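PDB 3MCH: molybdopterin biosynthesis enzyme, MoaB from Thermus thermophilus, which probably takes part in molybdenum cofactor biosynthesis, binding molybdopterin or its precursor as a trimeric member of the MogA/MoaB family. Local coordinates for residues B[99-104]-B[135-140]; B[18-23]-B[38-43]. All coordinates share one frame; numbering follows the deposited sequence.

Contact 1 (B[99-104]-B[135-140]); sequences MRLVGL and ARESLE
Ser-138 presses directly against Met-99, and the evidence is both polar and steric. Its hydroxyl donates to the backbone carbonyl of Met-99, with OG 2.7 Å from O. The donor lies in the carbonyl plane on a lone pair, at a C=O...donor angle of 136°. With OG anti to its own carbonyl carbon (chi1 -64°), the hydroxyl sits beside the backbone N of Ser-138, where Gly-134 O, one turn earlier in the helix, is also a hydrogen-bond partner; the single proton is probably shared between the two. The small side chain also allows close backbones, the CA atoms of Met-99 and Ser-138 being 4.1 Å apart. Beside the bond, CB of Met-99 meets CB of Ser-138 at 3.8 Å; beyond CG the methionine chain turns away toward Leu-126 and Leu-128 of the strand 123-128.

The carbonyl lies where helix 93-99 gives way to a Schellman motif: Leu-101 leaves helical geometry with a positive phi (57°), and a type II beta turn follows from Leu-101 to Leu-104. That change of direction aims the Leu-101 side chain, its CG anti to the carbonyl carbon, at helix 132-142. There it crosses Glu-137 at about a right angle and meets it with both methyls. CD2 lies over the backbone, 3.6 Å from Glu-137 O, while CD1 is 3.7 Å from Glu-137 OE1, which the chain, extended beyond CG, carries out to it. The same OE1 is hydrogen-bonded to Thr-107, which also touches Leu-101 and probably limits the turning of the carboxylate beside the methyl. Away from this helix, Arg-100 forms a salt bridge with Glu-97 of the second subunit, while Val-102 packs on Val-102 of the third.

Contact 2 (B[18-23]-B[38-43]); sequences RQDTTH and AAYELV
His-23 and Tyr-40 both carry CG trans to the backbone N, at chi1 165° and 162°, and these two extended torsions send the rings out from helix and strand until they overlap. The result is a face-to-face stack: the centroids of the His-23 and Tyr-40 rings are 3.6 Å apart and their planes differ by only 9°. The overlap is extensive, since His-23 ND1 stands over the centre of the tyrosine ring while Tyr-40 CD1 stands over the centre of the imidazole. His-23 ND1 and Tyr-40 CZ are 3.5 Å apart, as are His-23 CE1 and Tyr-40 CD2.

Beyond the stack, the phenol reaches the carboxylate of Asp-20 at the edge of its ring. Tyr-40 OH donates to Asp-20 OD2 across 2.7 Å, and OD2 receives it on its anti lone pair, the one turned away from OD1. Thr-8 of the neighbouring strand is hydrogen-bonded to the same OD2, and Leu-42 CD2 flanks this oxygen at 3.7 Å. Asp-20 is the N-cap residue of helix 21-30, and its OD1 accepts from His-23 N at 3.0 Å, from above the carboxylate plane, and more weakly from Thr-22 N. The two oxygens therefore divide the labour, OD1 capping the helix and OD2 tying it to the sheet, which restrains rotation of the carboxylate. A phenylalanine in place of Tyr-40 could keep the stack but would probably leave Asp-20 OD2 without the phenol hydroxyl, with Thr-8 its remaining partner among those named, and the carboxylate freer to turn.

Strand 35-43 pairs in parallel with strand 2-9, which supplies Thr-8. Ring and carboxylate thus join the N-terminal turn of the connecting helix to the second strand of a beta-alpha-beta crossover, the unit from which such three-layer alpha/beta folds are built.

Overall arrangement
Contact 2 closes before contact 1 opens along the chain, and the two centres lie about 20 Å apart, yet the segments meet directly: Thr-22 CG2 of 18-23 is 3.5 Å from Ala-135 CB of 135-140. Helices 21-30 and 132-142 pack on each other here, Leu-139 adding contacts with Ile-26 and Val-29. From this shared pair the contacts run in different directions. Contact 2 ties helix 21-30 to strand 35-43, outermost in the chain's sheet, whereas contact 1 ties helix 132-142 to the loop 99-104, which meets both other subunits. All four segments belong to the probable molybdopterin-binding domain.

Contact 1 (B[99-104]-B[135-140])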
loop_
_atom_site.group_PDB
_atom_site.type_symbol
_atom_site.label_atom_id
_atom_site.label_comp_id
_atom_site.label_asym_id
_atom_site.label_seq_id
_atom_site.Cartn_x
_atom_site.Cartn_y
_atom_site.Cartn_z
ATOM N N MET B 99 -0.077 -1.791 -10.503
ATOM C CA MET B 99 0.674 -0.988 -11.464
ATOM C C MET B 99 2.178 -0.980 -11.187
ATOM O O MET B 99 2.976 -0.666 -12.072
ATOM C CB MET B 99 0.128 0.443 -11.510
ATOM C CG MET B 99 -1.265 0.527 -12.122
ATOM S SD MET B 99 -1.867 2.208 -12.410
ATOM C CE MET B 99 -2.178 2.729 -10.714
ATOM N N ARG B 100 2.563 -1.325 -9.961
ATOM C CA ARG B 100 3.980 -1.388 -9.607
ATOM C C ARG B 100 4.515 -2.795 -9.863
ATOM O O ARG B 100 5.684 -3.079 -9.598
ATOM C CB ARG B 100 4.195 -1.008 -8.137
ATOM C CG ARG B 100 4.223 0.485 -7.880
ATOM C CD ARG B 100 4.683 0.795 -6.460
ATOM N NE ARG B 100 3.621 0.653 -5.464
ATOM C CZ ARG B 100 2.680 1.566 -5.243
ATOM N NH1 ARG B 100 2.659 2.691 -5.950
ATOM N NH2 ARG B 100 1.773 1.366 -4.296
ATOM N N LEU B 101 3.642 -3.667 -10.365
ATOM C CA LEU B 101 3.997 -5.054 -10.689
ATOM C C LEU B 101 4.568 -5.799 -9.483
ATOM O O LEU B 101 5.457 -6.645 -9.624
ATOM C CB LEU B 101 5.022 -5.072 -11.829
ATOM C CG LEU B 101 4.732 -4.170 -13.035
ATOM C CD1 LEU B 101 5.861 -4.306 -14.065
ATOM C CD2 LEU B 101 3.391 -4.545 -13.649
ATOM N N VAL B 102 4.038 -5.498 -8.304
ATOM C CA VAL B 102 4.512 -6.104 -7.059
ATOM C C VAL B 102 4.467 -7.626 -7.025
ATOM O O VAL B 102 3.422 -8.238 -7.248
ATOM C CB VAL B 102 3.714 -5.575 -5.842
ATOM C CG1 VAL B 102 4.283 -6.152 -4.552
ATOM C CG2 VAL B 102 3.763 -4.065 -5.807
ATOM N N GLY B 103 5.621 -8.226 -6.739
ATOM C CA GLY B 103 5.721 -9.672 -6.638
ATOM C C GLY B 103 5.646 -10.474 -7.924
ATOM O O GLY B 103 5.652 -11.705 -7.881
ATOM N N LEU B 104 5.590 -9.797 -9.066
ATOM C CA LEU B 104 5.499 -10.492 -10.347
ATOM C C LEU B 104 6.855 -10.893 -10.918
ATOM O O LEU B 104 6.930 -11.740 -11.809
ATOM C CB LEU B 104 4.765 -9.623 -11.370
ATOM C CG LEU B 104 3.303 -9.277 -11.083
ATOM C CD1 LEU B 104 2.757 -8.427 -12.223
ATOM C CD2 LEU B 104 2.487 -10.549 -10.932
ATOM N N ALA B 135 3.824 2.341 -18.978
ATOM C CA ALA B 135 2.369 2.463 -18.996
ATOM C C ALA B 135 1.751 1.147 -19.447
ATOM O O ALA B 135 0.753 0.685 -18.889
ATOM C CB ALA B 135 1.951 3.584 -19.940
ATOM N N ARG B 136 2.357 0.533 -20.455
ATOM C CA ARG B 136 1.856 -0.727 -20.987
ATOM C C ARG B 136 1.835 -1.848 -19.956
ATOM O O ARG B 136 0.810 -2.506 -19.759
ATOM C CB ARG B 136 2.698 -1.158 -22.189
ATOM C CG ARG B 136 2.188 -2.399 -22.897
ATOM C CD ARG B 136 3.140 -2.824 -24.015
ATOM N NE ARG B 136 3.456 -1.722 -24.923
ATOM C CZ ARG B 136 4.683 -1.260 -25.139
ATOM N NH1 ARG B 136 5.722 -1.799 -24.514
ATOM N NH2 ARG B 136 4.874 -0.258 -25.985
ATOM N N GLU B 137 2.968 -2.070 -19.297
ATOM C CA GLU B 137 3.054 -3.134 -18.309
ATOM C C GLU B 137 2.141 -2.890 -17.114
ATOM O O GLU B 137 1.499 -3.817 -16.622
ATOM C CB GLU B 137 4.498 -3.308 -17.835
ATOM C CG GLU B 137 5.462 -3.675 -18.947
ATOM C CD GLU B 137 6.761 -4.250 -18.419
ATOM O OE1 GLU B 137 7.315 -3.687 -17.452
ATOM O OE2 GLU B 137 7.228 -5.264 -18.978
ATOM N N SER B 138 2.080 -1.647 -16.652
ATOM C CA SER B 138 1.227 -1.321 -15.518
ATOM C C SER B 138 -0.248 -1.503 -15.866
ATOM O O SER B 138 -1.028 -1.989 -15.047
ATOM C CB SER B 138 1.470 0.121 -15.056
ATOM O OG SER B 138 2.788 0.279 -14.567
ATOM N N LEU B 139 -0.635 -1.121 -17.079
ATOM C CA LEU B 139 -2.032 -1.249 -17.473
ATOM C C LEU B 139 -2.408 -2.709 -17.719
ATOM O O LEU B 139 -3.515 -3.134 -17.394
ATOM C CB LEU B 139 -2.321 -0.391 -18.717
ATOM C CG LEU B 139 -3.779 -0.330 -19.189
ATOM C CD1 LEU B 139 -4.690 0.185 -18.078
ATOM C CD2 LEU B 139 -3.872 0.581 -20.410
ATOM N N GLU B 140 -1.490 -3.486 -18.285
ATOM C CA GLU B 140 -1.769 -4.897 -18.528
ATOM C C GLU B 140 -1.932 -5.634 -17.209
ATOM O O GLU B 140 -2.662 -6.616 -17.126
ATOM C CB GLU B 140 -0.643 -5.536 -19.345
ATOM C CG GLU B 140 -0.523 -4.977 -20.749
ATOM C CD GLU B 140 0.559 -5.658 -21.561
ATOM O OE1 GLU B 140 1.675 -5.832 -21.031
ATOM O OE2 GLU B 140 0.295 -6.011 -22.732
#

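Contact 2 (B[18-23]-B[38-43])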
loop_
_atom_site.group_PDB
_atom_site.type_symbol
_atom_site.label_atom_id
_atom_site.label_comp_id
_atom_site.label_asym_id
_atom_site.label_seq_id
_atom_site.Cartn_x
_atom_site.Cartn_y
_atom_site.Cartn_z
ATOM N N ARG B 18 6.299 15.962 -31.599
ATOM C CA ARG B 18 6.622 14.634 -31.090
ATOM C C ARG B 18 5.273 13.941 -31.009
ATOM O O ARG B 18 4.268 14.565 -30.653
ATOM C CB ARG B 18 7.308 14.800 -29.720
ATOM C CG ARG B 18 6.381 14.747 -28.500
ATOM C CD ARG B 18 7.173 14.545 -27.213
ATOM N NE ARG B 18 7.719 13.192 -27.100
ATOM C CZ ARG B 18 7.010 12.127 -26.738
ATOM N NH1 ARG B 18 5.721 12.255 -26.449
ATOM N NH2 ARG B 18 7.582 10.933 -26.671
ATOM N N GLN B 19 5.233 12.664 -31.370
ATOM C CA GLN B 19 3.982 11.926 -31.308
ATOM C C GLN B 19 3.949 11.305 -29.919
ATOM O O GLN B 19 4.949 10.770 -29.436
ATOM C CB GLN B 19 3.886 10.839 -32.386
ATOM C CG GLN B 19 2.633 9.987 -32.239
ATOM C CD GLN B 19 2.425 9.007 -33.377
ATOM O OE1 GLN B 19 3.285 8.170 -33.662
ATOM N NE2 GLN B 19 1.269 9.099 -34.028
ATOM N N ASP B 20 2.793 11.397 -29.275
ATOM C CA ASP B 20 2.615 10.852 -27.940
ATOM C C ASP B 20 2.505 9.344 -28.079
ATOM O O ASP B 20 1.415 8.821 -28.311
ATOM C CB ASP B 20 1.337 11.424 -27.326
ATOM C CG ASP B 20 1.109 10.951 -25.911
ATOM O OD1 ASP B 20 1.839 10.044 -25.462
ATOM O OD2 ASP B 20 0.194 11.489 -25.256
ATOM N N THR B 21 3.633 8.650 -27.943
ATOM C CA THR B 21 3.658 7.198 -28.079
ATOM C C THR B 21 3.098 6.433 -26.882
ATOM O O THR B 21 2.725 5.267 -27.011
ATOM C CB THR B 21 5.082 6.685 -28.360
ATOM O OG1 THR B 21 5.981 7.195 -27.371
ATOM C CG2 THR B 21 5.541 7.120 -29.753
ATOM N N THR B 22 3.042 7.074 -25.719
ATOM C CA THR B 22 2.499 6.401 -24.545
ATOM C C THR B 22 0.986 6.296 -24.726
ATOM O O THR B 22 0.385 5.258 -24.444
ATOM C CB THR B 22 2.826 7.172 -23.264
ATOM O OG1 THR B 22 4.247 7.327 -23.164
ATOM C CG2 THR B 22 2.323 6.408 -22.037
ATOM N N HIS B 23 0.383 7.381 -25.201
ATOM C CA HIS B 23 -1.048 7.425 -25.485
ATOM C C HIS B 23 -1.390 6.228 -26.377
ATOM O O HIS B 23 -2.355 5.504 -26.131
ATOM C CB HIS B 23 -1.377 8.735 -26.213
ATOM C CG HIS B 23 -2.724 8.755 -26.866
ATOM N ND1 HIS B 23 -2.969 9.440 -28.037
ATOM C CD2 HIS B 23 -3.903 8.191 -26.509
ATOM C CE1 HIS B 23 -4.238 9.297 -28.374
ATOM N NE2 HIS B 23 -4.827 8.544 -27.464
ATOM N N ALA B 38 -12.906 7.989 -25.185
ATOM C CA ALA B 38 -13.749 9.139 -25.471
ATOM C C ALA B 38 -13.052 10.478 -25.290
ATOM O O ALA B 38 -13.633 11.525 -25.570
ATOM C CB ALA B 38 -14.989 9.085 -24.597
ATOM N N ALA B 39 -11.815 10.451 -24.813
ATOM C CA ALA B 39 -11.082 11.693 -24.614
ATOM C C ALA B 39 -9.590 11.467 -24.522
ATOM O O ALA B 39 -9.137 10.428 -24.046
ATOM C CB ALA B 39 -11.574 12.389 -23.348
ATOM N N TYR B 40 -8.836 12.456 -24.993
ATOM C CA TYR B 40 -7.384 12.430 -24.948
ATOM C C TYR B 40 -6.873 13.864 -24.908
ATOM O O TYR B 40 -7.212 14.681 -25.772
ATOM C CB TYR B 40 -6.798 11.715 -26.169
ATOM C CG TYR B 40 -5.329 12.027 -26.384
ATOM C CD1 TYR B 40 -4.382 11.736 -25.401
ATOM C CD2 TYR B 40 -4.893 12.652 -27.555
ATOM C CE1 TYR B 40 -3.034 12.065 -25.575
ATOM C CE2 TYR B 40 -3.551 12.982 -27.738
ATOM C CZ TYR B 40 -2.630 12.688 -26.744
ATOM O OH TYR B 40 -1.307 13.031 -26.914
ATOM N N GLU B 41 -6.067 14.171 -23.899
ATOM C CA GLU B 41 -5.502 15.505 -23.751
ATOM C C GLU B 41 -4.081 15.448 -23.203
ATOM O O GLU B 41 -3.680 14.470 -22.561
ATOM C CB GLU B 41 -6.367 16.361 -22.808
ATOM C CG GLU B 41 -7.626 16.972 -23.435
ATOM C CD GLU B 41 -8.426 17.821 -22.443
ATOM O OE1 GLU B 41 -7.819 18.672 -21.759
ATOM O OE2 GLU B 41 -9.663 17.647 -22.351
ATOM N N LEU B 42 -3.320 16.499 -23.488
ATOM C CA LEU B 42 -1.956 16.646 -22.994
ATOM C C LEU B 42 -2.096 17.739 -21.950
ATOM O O LEU B 42 -2.869 18.679 -22.141
ATOM C CB LEU B 42 -1.019 17.144 -24.094
ATOM C CG LEU B 42 -0.705 16.235 -25.282
ATOM C CD1 LEU B 42 -0.106 17.065 -26.409
ATOM C CD2 LEU B 42 0.253 15.146 -24.850
ATOM N N VAL B 43 -1.365 17.622 -20.849
ATOM C CA VAL B 43 -1.435 18.638 -19.810
ATOM C C VAL B 43 -0.038 18.840 -19.236
ATOM O O VAL B 43 0.745 17.894 -19.142
ATOM C CB VAL B 43 -2.421 18.220 -18.688
ATOM C CG1 VAL B 43 -1.836 17.075 -17.868
ATOM C CG2 VAL B 43 -2.737 19.410 -17.801
#